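Local coordinates for glutathione S-transferase (Lodderomyces elongisporus, PDB 4IVF), which binds two glutathione molecules per subunit and, as a member of the glutathione S-transferase superfamily, probably acts in glutathione-dependent transfer or reduction chemistry, at residues Y97-T101 against A102-K106; T147-I150 against Y151-E155. All coordinates share one frame; numbering follows the deposited sequence.

Contact 1. Residues Y97-T101 against A102-K106; sequences YPAGT and AEYYK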
# COMPACT_ATOMS: atom_id res chain seq x y z
N TYR F 97 11.27 -13.67 4.94
CA TYR F 97 10.97 -15.09 4.92
C TYR F 97 11.05 -15.61 3.50
O TYR F 97 10.91 -14.84 2.56
CB TYR F 97 9.58 -15.33 5.50
CG TYR F 97 9.54 -15.11 6.99
CD1 TYR F 97 9.85 -16.14 7.86
CD2 TYR F 97 9.21 -13.86 7.52
CE1 TYR F 97 9.83 -15.96 9.21
CE2 TYR F 97 9.19 -13.67 8.88
CZ TYR F 97 9.50 -14.73 9.73
OH TYR F 97 9.49 -14.56 11.09
N PRO F 98 11.29 -16.92 3.34
CA PRO F 98 11.37 -17.49 1.99
C PRO F 98 10.08 -17.24 1.21
O PRO F 98 8.99 -17.34 1.78
CB PRO F 98 11.54 -18.99 2.25
CG PRO F 98 12.25 -19.05 3.56
CD PRO F 98 11.67 -17.90 4.37
N ALA F 99 10.23 -16.91 -0.07
CA ALA F 99 9.09 -16.64 -0.94
C ALA F 99 8.15 -17.83 -0.99
O ALA F 99 8.59 -18.97 -1.03
CB ALA F 99 9.58 -16.29 -2.34
N GLY F 100 6.84 -17.57 -0.96
CA GLY F 100 5.85 -18.63 -0.99
C GLY F 100 5.35 -19.14 0.36
O GLY F 100 4.35 -19.86 0.42
N THR F 101 6.03 -18.78 1.45
CA THR F 101 5.64 -19.27 2.77
C THR F 101 4.56 -18.40 3.42
O THR F 101 4.40 -17.23 3.07
CB THR F 101 6.83 -19.34 3.75
OG1 THR F 101 7.32 -18.02 3.99
CG2 THR F 101 7.94 -20.22 3.20
N ALA F 102 3.84 -18.98 4.37
CA ALA F 102 2.80 -18.26 5.10
C ALA F 102 3.36 -16.98 5.72
O ALA F 102 2.75 -15.92 5.63
CB ALA F 102 2.17 -19.14 6.15
N GLU F 103 4.54 -17.08 6.32
CA GLU F 103 5.17 -15.93 6.94
C GLU F 103 5.54 -14.85 5.90
O GLU F 103 5.46 -13.67 6.19
CB GLU F 103 6.40 -16.34 7.76
CG GLU F 103 6.11 -17.23 8.99
CD GLU F 103 5.97 -18.74 8.65
OE1 GLU F 103 6.09 -19.15 7.46
OE2 GLU F 103 5.75 -19.52 9.61
N TYR F 104 5.94 -15.27 4.70
CA TYR F 104 6.22 -14.33 3.62
C TYR F 104 4.99 -13.49 3.31
O TYR F 104 5.05 -12.26 3.22
CB TYR F 104 6.68 -15.08 2.37
CG TYR F 104 6.74 -14.22 1.14
CD1 TYR F 104 7.87 -13.47 0.85
CD2 TYR F 104 5.66 -14.16 0.25
CE1 TYR F 104 7.93 -12.67 -0.28
CE2 TYR F 104 5.72 -13.36 -0.89
CZ TYR F 104 6.85 -12.62 -1.15
OH TYR F 104 6.93 -11.83 -2.28
N TYR F 105 3.85 -14.17 3.16
CA TYR F 105 2.59 -13.49 2.91
C TYR F 105 2.03 -12.64 4.07
O TYR F 105 1.48 -11.57 3.84
CB TYR F 105 1.56 -14.47 2.34
CG TYR F 105 1.95 -14.88 0.94
CD1 TYR F 105 1.87 -13.98 -0.12
CD2 TYR F 105 2.47 -16.14 0.69
CE1 TYR F 105 2.25 -14.34 -1.41
CE2 TYR F 105 2.86 -16.52 -0.60
CZ TYR F 105 2.75 -15.62 -1.64
OH TYR F 105 3.15 -16.00 -2.90
N LYS F 106 2.18 -13.10 5.31
CA LYS F 106 1.76 -12.26 6.43
C LYS F 106 2.61 -10.98 6.48
O LYS F 106 2.09 -9.93 6.82
CB LYS F 106 1.84 -12.99 7.79
CG LYS F 106 0.93 -14.22 7.94
CD LYS F 106 -0.53 -13.97 7.57
CE LYS F 106 -1.23 -12.99 8.50
NZ LYS F 106 -2.72 -12.97 8.26
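Tyr104 N donates to Thr101 OG1 at 3.2 Å, with an angle of 152° at the hydrogen, which makes Thr101 the N-cap of helix 102-131. The hydroxyl reaches this amide because chi1 of 65° sets OG1 between the backbone N and the carbonyl carbon of its own residue. OG1 in turn donates to Pro98 O over 2.9 Å, meeting that oxygen in the carbonyl plane; one hydroxyl therefore joins the start of the helix to the type II beta turn Pro98-Thr101, whose own closing bond, Thr101 N to Pro98 O, is weak. The first full helical bond runs from Tyr105 N to Thr101 O, 3.1 Å long and nearly straight at 164°. Gly100, third in the turn, takes the positive phi that a type II turn calls for and that glycine readily adopts.

Packing flanks these bonds on the Tyr97 and Tyr104 sides. Glu103 CB stands over the centre of the Tyr97 ring, 3.5 Å from the centroid, a CH-pi contact. The trans first torsion of Tyr104 carries its ring alongside the turn, where Ala99 CA lies over one face, 4.1 Å from the centroid and offset toward the rim. Pro98 O also comes within 3.3 Å of Tyr104 CB. The Tyr105 ring approaches the turn through CE2, 3.7 Å from Gly100 CA.

Outward, Tyr97 OH is hydrogen-bonded to Val170 O, anchoring the loop to the chain that precedes helix 176-185. Tyr105 OH bonds to Asp87 of the second subunit, and Tyr104 packs on its counterpart there, so the loop between helices 78-89 and 102-131 ends at the dimer interface.

Contact 2. Residues T147-I150 against Y151-E155; sequences TKRI and YGVFE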
# COMPACT_ATOMS: atom_id res chain seq x y z
N THR F 147 -5.88 7.34 13.33
CA THR F 147 -4.48 7.00 13.58
C THR F 147 -4.32 6.11 14.81
O THR F 147 -3.56 5.13 14.80
CB THR F 147 -3.61 8.24 13.74
OG1 THR F 147 -3.60 8.98 12.51
CG2 THR F 147 -2.19 7.85 14.08
N LYS F 148 -5.05 6.45 15.87
CA LYS F 148 -5.03 5.68 17.10
C LYS F 148 -5.64 4.30 16.88
O LYS F 148 -5.20 3.32 17.48
CB LYS F 148 -5.76 6.41 18.22
CG LYS F 148 -4.99 7.58 18.81
CD LYS F 148 -5.93 8.40 19.69
CE LYS F 148 -5.19 9.47 20.48
NZ LYS F 148 -6.17 10.40 21.12
N ARG F 149 -6.66 4.23 16.02
CA ARG F 149 -7.26 2.95 15.69
C ARG F 149 -6.20 2.00 15.12
O ARG F 149 -6.09 0.85 15.54
CB ARG F 149 -8.41 3.12 14.68
CG ARG F 149 -9.19 1.82 14.45
CD ARG F 149 -10.08 1.85 13.20
NE ARG F 149 -9.31 1.88 11.95
CZ ARG F 149 -8.81 0.81 11.34
NH1 ARG F 149 -8.98 -0.41 11.86
NH2 ARG F 149 -8.12 0.95 10.22
N ILE F 150 -5.41 2.52 14.18
CA ILE F 150 -4.44 1.72 13.43
C ILE F 150 -3.28 1.19 14.29
O ILE F 150 -2.82 0.07 14.11
CB ILE F 150 -3.92 2.50 12.20
CG1 ILE F 150 -5.02 2.58 11.14
CG2 ILE F 150 -2.70 1.84 11.60
CD1 ILE F 150 -4.76 3.62 10.10
N TYR F 151 -2.82 2.01 15.23
CA TYR F 151 -1.79 1.58 16.14
C TYR F 151 -2.33 0.55 17.12
O TYR F 151 -1.60 -0.35 17.55
CB TYR F 151 -1.16 2.78 16.85
CG TYR F 151 -0.16 3.47 15.95
CD1 TYR F 151 -0.52 4.57 15.19
CD2 TYR F 151 1.13 2.98 15.82
CE1 TYR F 151 0.38 5.18 14.35
CE2 TYR F 151 2.04 3.59 14.98
CZ TYR F 151 1.66 4.70 14.25
OH TYR F 151 2.56 5.31 13.42
N GLY F 152 -3.61 0.67 17.44
CA GLY F 152 -4.29 -0.34 18.24
C GLY F 152 -4.30 -1.68 17.53
O GLY F 152 -4.16 -2.73 18.16
N VAL F 153 -4.45 -1.66 16.21
CA VAL F 153 -4.45 -2.88 15.43
C VAL F 153 -3.05 -3.49 15.43
O VAL F 153 -2.89 -4.69 15.68
CB VAL F 153 -4.90 -2.63 13.97
CG1 VAL F 153 -4.77 -3.91 13.14
CG2 VAL F 153 -6.32 -2.09 13.93
N PHE F 154 -2.05 -2.66 15.16
CA PHE F 154 -0.66 -3.11 15.27
C PHE F 154 -0.31 -3.66 16.67
O PHE F 154 0.55 -4.54 16.79
CB PHE F 154 0.31 -2.00 14.87
CG PHE F 154 0.48 -1.82 13.38
CD1 PHE F 154 1.09 -2.82 12.61
CD2 PHE F 154 0.08 -0.64 12.75
CE1 PHE F 154 1.27 -2.65 11.23
CE2 PHE F 154 0.25 -0.45 11.37
CZ PHE F 154 0.85 -1.45 10.60
N GLU F 155 -0.95 -3.12 17.71
CA GLU F 155 -0.76 -3.63 19.07
C GLU F 155 -1.37 -5.03 19.17
O GLU F 155 -0.77 -5.92 19.76
CB GLU F 155 -1.40 -2.68 20.08
CG GLU F 155 -1.24 -3.08 21.53
CD GLU F 155 0.19 -2.97 22.03
OE1 GLU F 155 1.08 -2.57 21.25
OE2 GLU F 155 0.43 -3.30 23.21
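One turn of helix 137-159, in the all-helical C-terminal domain of the GST fold, places Thr147, Arg149 and Ile150 alongside the side chains four residues further on. Tyr151 N to Thr147 O (3.2 Å) and Phe154 N to Ile150 O (3.0 Å, 171° at the hydrogen) are among the i to i+4 bonds that set this spacing. Thr147 CG2 lies in the plane of the Tyr151 ring at its edge, 3.7 Å from CE1. Thr147 O meets the same edge at CD1. With chi1 of -64°, Thr147 keeps OG1 beside its backbone N, and the hydroxyl bonds to Tyr143 O one turn earlier. Ile150 CG2 touches Phe154 CE2 at 3.7 Å, both side chains pointing the same way.

These residues face the interior of the helical domain: Ile150 packs on Asn118 and Ile121 of helix 102-131, while the Tyr151 ring meets Trp198 and its OH bonds to Gln122.

The other flank turns to the dimer partner. Arg149 bends at chi3 and lies beside Val153, NH1 standing 3.8 Å from Val153 CG2. Its NE forms a salt bridge with Asp146, and NH1 bonds to Asn55 of the second subunit. The Arg149 side chain comes within about 6 Å of a bound glutathione, while Val153 packs on Pro54 of that subunit.

From the N terminus, the chain leaves the thioredoxin-like domain through helix 78-89 and a loop that contact 1 closes onto the first turn of helix 102-131. After that helix a short connection leads to helix 137-159, where contact 2 spans one turn. The two contacts are in series, neither enclosing nor crossing the other: their centres are 23 Å apart and their nearest atoms about 9 Å. Helix 102-131 connects them, since it begins in 97-106 and its later residues Phe113, Asn118 and Ile121 pack against 147-155. Both contacts also touch the second subunit, contact 1 next to its helix 78-89 and contact 2 near the loop before its strand 60-63.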